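Local structure of segregation and condensation protein B (Chlorobium tepidum TLS, 1T6S) at residues V99-K111 with R138-T152. The protein probably takes part in chromosome partitioning during cell division, as the winged-helix subunit ScpB of the segregation and condensation complex. Sequence-based numbering, arbitrary orientation.
Sequences VLAVVAWHQPVTK and RGRADSPGRPLQYGT. With NO3 (nitrate ion), chain N; NO3 (nitrate ion), chain V; NO3 (nitrate ion), chain C.
The side-chain amide of Gln107, just past the end of helix 87-106, holds Thr152 twice, at its backbone N-H and at its hydroxyl. OE1 takes the Thr152 N-H at 3.0 Å, the donor standing well above the carbonyl plane, while NE2 gives a bond of 3.1 Å to Thr152 OG1. A second bond from NE2 returns to Ala104 O, 3.1 Å away and close to the amide plane, which fixes the flip of the group. With CG set between its own backbone N and carbonyl carbon (chi1 59°), the extended chain runs past Gly151 to reach Thr152. Arg138 NH2 also lies 2.7 Å from Gln107 OE1, at a poor angle for bonding; the guanidinium covers Gly151 CA with one face, grips Thr152 O end-on through NH1 and NH2, and pairs with Glu136. An alanine in place of Gln107 would probably leave Thr152 N without its acceptor and loosen the helix end from the strand.

Past a cis peptide bond before Pro108, the chain pairs briefly with strand 148-152: Val109 N bonds Tyr150 O, and Tyr150 N returns a 2.7 Å bond to Val109 O, an antiparallel hydrogen-bonded pair. This is the winged-helix arrangement, the short strand between two helices closing onto the hairpin of the wing as an edge strand of its three-stranded antiparallel sheet. Helix 99-106 crosses strand 148-152 at 94°, and Val103 CG1 rests 3.6 Å from Gly151 CA, where the strand has no side chain. On the Pro108 side, CB lies alongside Gln149 CB, and a water bridges Pro108 O to Gln149 NE2. Thr110 CG2 touches both Ala141 CB and Pro147 CG, while its OG1 caps the next helix at Glu113 N.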
loop_
_atom_site.group_PDB
_atom_site.type_symbol
_atom_site.label_atom_id
_atom_site.label_comp_id
_atom_site.label_asym_id
_atom_site.label_seq_id
_atom_site.Cartn_x
_atom_site.Cartn_y
_atom_site.Cartn_z
ATOM N N VAL A 99 4.528 -0.688 10.823
ATOM C CA VAL A 99 4.396 0.658 11.348
ATOM C C VAL A 99 3.094 1.274 10.775
ATOM O O VAL A 99 2.302 1.874 11.508
ATOM C CB VAL A 99 5.642 1.537 11.001
ATOM C CG1 VAL A 99 5.386 3.005 11.373
ATOM C CG2 VAL A 99 6.866 1.020 11.756
ATOM N N LEU A 100 2.862 1.095 9.476
ATOM C CA LEU A 100 1.649 1.598 8.836
ATOM C C LEU A 100 0.410 1.058 9.542
ATOM O O LEU A 100 -0.576 1.768 9.739
ATOM C CB LEU A 100 1.565 1.151 7.375
ATOM C CG LEU A 100 1.200 2.246 6.376
ATOM C CD1 LEU A 100 0.889 1.618 5.018
ATOM C CD2 LEU A 100 0.047 3.067 6.880
ATOM N N ALA A 101 0.464 -0.224 9.889
ATOM C CA ALA A 101 -0.622 -0.905 10.574
ATOM C C ALA A 101 -0.859 -0.293 11.953
ATOM O O ALA A 101 -2.002 -0.099 12.354
ATOM C CB ALA A 101 -0.287 -2.406 10.718
ATOM N N VAL A 102 0.226 -0.007 12.676
ATOM C CA VAL A 102 0.136 0.594 14.006
ATOM C C VAL A 102 -0.493 1.990 13.917
ATOM O O VAL A 102 -1.332 2.363 14.742
ATOM C CB VAL A 102 1.533 0.683 14.685
ATOM C CG1 VAL A 102 1.416 1.394 16.045
ATOM C CG2 VAL A 102 2.104 -0.731 14.897
ATOM N N VAL A 103 -0.093 2.755 12.907
ATOM C CA VAL A 103 -0.664 4.092 12.708
ATOM C C VAL A 103 -2.159 3.993 12.369
ATOM O O VAL A 103 -3.001 4.707 12.942
ATOM C CB VAL A 103 0.082 4.858 11.610
ATOM C CG1 VAL A 103 -0.558 6.269 11.414
ATOM C CG2 VAL A 103 1.542 4.998 12.016
ATOM N N ALA A 104 -2.487 3.087 11.457
ATOM C CA ALA A 104 -3.874 2.897 11.059
ATOM C C ALA A 104 -4.735 2.606 12.263
ATOM O O ALA A 104 -5.851 3.122 12.377
ATOM C CB ALA A 104 -4.006 1.737 10.034
ATOM N N TRP A 105 -4.226 1.789 13.181
ATOM C CA TRP A 105 -5.023 1.435 14.348
ATOM C C TRP A 105 -4.981 2.399 15.535
ATOM O O TRP A 105 -6.016 2.687 16.122
ATOM C CB TRP A 105 -4.648 0.023 14.819
ATOM C CG TRP A 105 -5.512 -0.438 15.953
ATOM C CD1 TRP A 105 -5.140 -0.597 17.260
ATOM C CD2 TRP A 105 -6.908 -0.764 15.888
ATOM N NE1 TRP A 105 -6.214 -1.002 18.011
ATOM C CE2 TRP A 105 -7.314 -1.112 17.196
ATOM C CE3 TRP A 105 -7.858 -0.796 14.853
ATOM C CZ2 TRP A 105 -8.623 -1.488 17.497
ATOM C CZ3 TRP A 105 -9.170 -1.174 15.159
ATOM C CH2 TRP A 105 -9.533 -1.513 16.471
ATOM N N HIS A 106 -3.799 2.914 15.856
ATOM C CA HIS A 106 -3.631 3.792 17.011
ATOM C C HIS A 106 -3.651 5.313 16.788
ATOM O O HIS A 106 -3.583 6.070 17.750
ATOM C CB HIS A 106 -2.332 3.422 17.717
ATOM C CG HIS A 106 -2.324 2.037 18.276
ATOM N ND1 HIS A 106 -2.778 1.745 19.547
ATOM C CD2 HIS A 106 -1.940 0.856 17.735
ATOM C CE1 HIS A 106 -2.671 0.447 19.763
ATOM N NE2 HIS A 106 -2.165 -0.117 18.680
ATOM N N GLN A 107 -3.740 5.755 15.539
ATOM C CA GLN A 107 -3.754 7.181 15.227
ATOM C C GLN A 107 -4.777 8.014 16.018
ATOM O O GLN A 107 -5.895 7.566 16.294
ATOM C CB GLN A 107 -3.983 7.387 13.723
ATOM C CG GLN A 107 -5.299 6.792 13.185
ATOM C CD GLN A 107 -5.430 6.936 11.674
ATOM O OE1 GLN A 107 -5.192 8.008 11.122
ATOM N NE2 GLN A 107 -5.815 5.858 11.002
ATOM N N PRO A 108 -4.393 9.242 16.413
ATOM C CA PRO A 108 -3.087 9.870 16.168
ATOM C C PRO A 108 -2.067 9.299 17.151
ATOM O O PRO A 108 -2.339 9.199 18.346
ATOM C CB PRO A 108 -3.376 11.360 16.381
ATOM C CG PRO A 108 -4.472 11.358 17.379
ATOM C CD PRO A 108 -5.363 10.237 16.907
ATOM N N VAL A 109 -0.898 8.916 16.638
ATOM C CA VAL A 109 0.147 8.311 17.464
ATOM C C VAL A 109 1.536 8.873 17.170
ATOM O O VAL A 109 1.852 9.209 16.028
ATOM C CB VAL A 109 0.151 6.755 17.263
ATOM C CG1 VAL A 109 0.542 6.406 15.834
ATOM C CG2 VAL A 109 1.091 6.099 18.250
ATOM N N THR A 110 2.354 8.973 18.219
ATOM C CA THR A 110 3.724 9.486 18.118
ATOM C C THR A 110 4.737 8.369 17.856
ATOM O O THR A 110 4.428 7.191 18.013
ATOM C CB THR A 110 4.176 10.141 19.437
ATOM O OG1 THR A 110 4.359 9.118 20.425
ATOM C CG2 THR A 110 3.133 11.134 19.941
ATOM N N LYS A 111 5.956 8.760 17.490
ATOM C CA LYS A 111 7.023 7.799 17.258
ATOM C C LYS A 111 7.301 7.036 18.553
ATOM O O LYS A 111 7.488 5.819 18.543
ATOM C CB LYS A 111 8.312 8.498 16.821
ATOM C CG LYS A 111 8.267 9.095 15.434
ATOM C CD LYS A 111 9.652 9.540 14.972
ATOM C CE LYS A 111 9.588 10.079 13.547
ATOM N NZ LYS A 111 10.922 10.547 13.048
ATOM N N ARG A 138 -0.950 14.822 12.289
ATOM C CA ARG A 138 -2.312 15.146 12.714
ATOM C C ARG A 138 -2.284 16.199 13.813
ATOM O O ARG A 138 -3.322 16.747 14.181
ATOM C CB ARG A 138 -3.014 13.913 13.280
ATOM C CG ARG A 138 -3.567 12.957 12.265
ATOM C CD ARG A 138 -5.082 13.123 12.117
ATOM N NE ARG A 138 -5.674 11.888 11.580
ATOM C CZ ARG A 138 -5.494 11.453 10.338
ATOM N NH1 ARG A 138 -4.748 12.154 9.487
ATOM N NH2 ARG A 138 -6.036 10.308 9.960
ATOM N N GLY A 139 -1.091 16.450 14.352
ATOM C CA GLY A 139 -0.931 17.428 15.416
ATOM C C GLY A 139 0.229 17.075 16.335
ATOM O O GLY A 139 1.140 16.371 15.919
ATOM N N ARG A 140 0.196 17.573 17.572
ATOM C CA ARG A 140 1.238 17.303 18.562
ATOM C C ARG A 140 0.619 16.749 19.835
ATOM O O ARG A 140 -0.402 17.255 20.325
ATOM C CB ARG A 140 2.032 18.577 18.872
ATOM C CG ARG A 140 3.011 18.982 17.765
ATOM C CD ARG A 140 3.779 20.241 18.135
ATOM N NE ARG A 140 4.566 20.777 17.026
ATOM C CZ ARG A 140 5.736 20.285 16.623
ATOM N NH1 ARG A 140 6.269 19.241 17.238
ATOM N NH2 ARG A 140 6.378 20.843 15.606
ATOM N N ALA A 141 1.239 15.709 20.380
ATOM C CA ALA A 141 0.713 15.080 21.584
ATOM C C ALA A 141 0.897 15.938 22.815
ATOM O O ALA A 141 1.826 16.739 22.898
ATOM C CB ALA A 141 1.377 13.721 21.806
ATOM N N ASP A 142 0.007 15.746 23.779
ATOM C CA ASP A 142 0.086 16.480 25.026
ATOM C C ASP A 142 0.975 15.698 25.958
ATOM O O ASP A 142 0.500 15.016 26.861
ATOM C CB ASP A 142 -1.300 16.654 25.630
ATOM C CG ASP A 142 -1.868 18.017 25.345
ATOM O OD1 ASP A 142 -1.246 19.006 25.786
ATOM O OD2 ASP A 142 -2.916 18.114 24.671
ATOM N N SER A 143 2.275 15.770 25.699
ATOM C CA SER A 143 3.261 15.071 26.506
ATOM C C SER A 143 4.580 15.839 26.427
ATOM O O SER A 143 4.748 16.733 25.582
ATOM C CB SER A 143 3.427 13.623 26.021
ATOM O OG SER A 143 3.792 13.581 24.657
ATOM N N PRO A 144 5.529 15.520 27.319
ATOM C CA PRO A 144 6.822 16.217 27.318
ATOM C C PRO A 144 7.452 16.445 25.937
ATOM O O PRO A 144 7.766 15.495 25.220
ATOM C CB PRO A 144 7.677 15.336 28.225
ATOM C CG PRO A 144 6.660 14.853 29.239
ATOM C CD PRO A 144 5.502 14.461 28.352
ATOM N N GLY A 145 7.639 17.710 25.570
ATOM C CA GLY A 145 8.241 18.016 24.282
ATOM C C GLY A 145 7.265 18.142 23.124
ATOM O O GLY A 145 7.663 18.512 22.018
ATOM N N ARG A 146 5.994 17.826 23.363
ATOM C CA ARG A 146 4.970 17.937 22.325
ATOM C C ARG A 146 5.359 17.255 21.022
ATOM O O ARG A 146 5.427 17.898 19.964
ATOM C CB ARG A 146 4.666 19.413 22.045
ATOM C CG ARG A 146 3.591 20.006 22.928
ATOM C CD ARG A 146 2.206 19.657 22.367
ATOM N NE ARG A 146 1.122 20.112 23.230
ATOM C CZ ARG A 146 0.912 21.381 23.573
ATOM N NH1 ARG A 146 1.718 22.337 23.121
ATOM N NH2 ARG A 146 -0.110 21.686 24.371
ATOM N N PRO A 147 5.597 15.936 21.070
ATOM C CA PRO A 147 5.977 15.225 19.842
ATOM C C PRO A 147 4.855 15.146 18.809
ATOM O O PRO A 147 3.681 15.130 19.154
ATOM C CB PRO A 147 6.401 13.850 20.351
ATOM C CG PRO A 147 5.519 13.665 21.590
ATOM C CD PRO A 147 5.567 15.033 22.237
ATOM N N LEU A 148 5.243 15.108 17.539
ATOM C CA LEU A 148 4.303 15.023 16.429
ATOM C C LEU A 148 3.538 13.709 16.479
ATOM O O LEU A 148 4.100 12.667 16.847
ATOM C CB LEU A 148 5.062 15.103 15.100
ATOM C CG LEU A 148 5.806 16.416 14.821
ATOM C CD1 LEU A 148 6.658 16.314 13.553
ATOM C CD2 LEU A 148 4.766 17.515 14.676
ATOM N N GLN A 149 2.256 13.772 16.120
ATOM C CA GLN A 149 1.374 12.602 16.068
ATOM C C GLN A 149 1.091 12.352 14.609
ATOM O O GLN A 149 0.964 13.302 13.833
ATOM C CB GLN A 149 0.050 12.886 16.774
ATOM C CG GLN A 149 0.184 13.230 18.233
ATOM C CD GLN A 149 -1.135 13.663 18.815
ATOM O OE1 GLN A 149 -1.708 14.665 18.386
ATOM N NE2 GLN A 149 -1.634 12.904 19.781
ATOM N N TYR A 150 0.981 11.086 14.223
ATOM C CA TYR A 150 0.719 10.750 12.822
ATOM C C TYR A 150 -0.582 10.017 12.600
ATOM O O TYR A 150 -1.119 9.403 13.515
ATOM C CB TYR A 150 1.865 9.919 12.249
ATOM C CG TYR A 150 3.206 10.600 12.348
ATOM C CD1 TYR A 150 3.989 10.493 13.497
ATOM C CD2 TYR A 150 3.668 11.402 11.313
ATOM C CE1 TYR A 150 5.206 11.182 13.604
ATOM C CE2 TYR A 150 4.868 12.085 11.419
ATOM C CZ TYR A 150 5.628 11.973 12.562
ATOM O OH TYR A 150 6.805 12.676 12.647
ATOM N N GLY A 151 -1.084 10.097 11.372
ATOM C CA GLY A 151 -2.320 9.419 11.012
ATOM C C GLY A 151 -2.203 9.027 9.547
ATOM O O GLY A 151 -1.310 9.516 8.865
ATOM N N THR A 152 -3.076 8.146 9.064
ATOM C CA THR A 152 -3.032 7.729 7.668
ATOM C C THR A 152 -3.619 8.847 6.794
ATOM O O THR A 152 -4.265 9.758 7.307
ATOM C CB THR A 152 -3.824 6.399 7.447
ATOM O OG1 THR A 152 -5.120 6.513 8.041
ATOM C CG2 THR A 152 -3.073 5.209 8.074
HETATM N N NO3 N . -7.270 4.043 8.380
HETATM O O1 NO3 N . -8.223 3.256 8.218
HETATM O O2 NO3 N . -7.541 5.155 8.764
HETATM O O3 NO3 N . -6.149 3.636 8.141
HETATM N N NO3 V . 3.519 23.799 15.658
HETATM O O1 NO3 V . 2.885 22.733 15.780
HETATM O O2 NO3 V . 4.706 23.742 15.762
HETATM O O3 NO3 V . 2.886 24.810 15.446
HETATM N N NO3 C . 11.227 7.198 11.733
HETATM O O1 NO3 C . 11.627 7.750 12.785
HETATM O O2 NO3 C . 10.614 6.180 11.856
HETATM O O3 NO3 C . 11.491 7.732 10.689
HETATM O O HOH W 1 -0.884 10.352 20.422
HETATM O O HOH W 2 6.592 11.606 17.048
#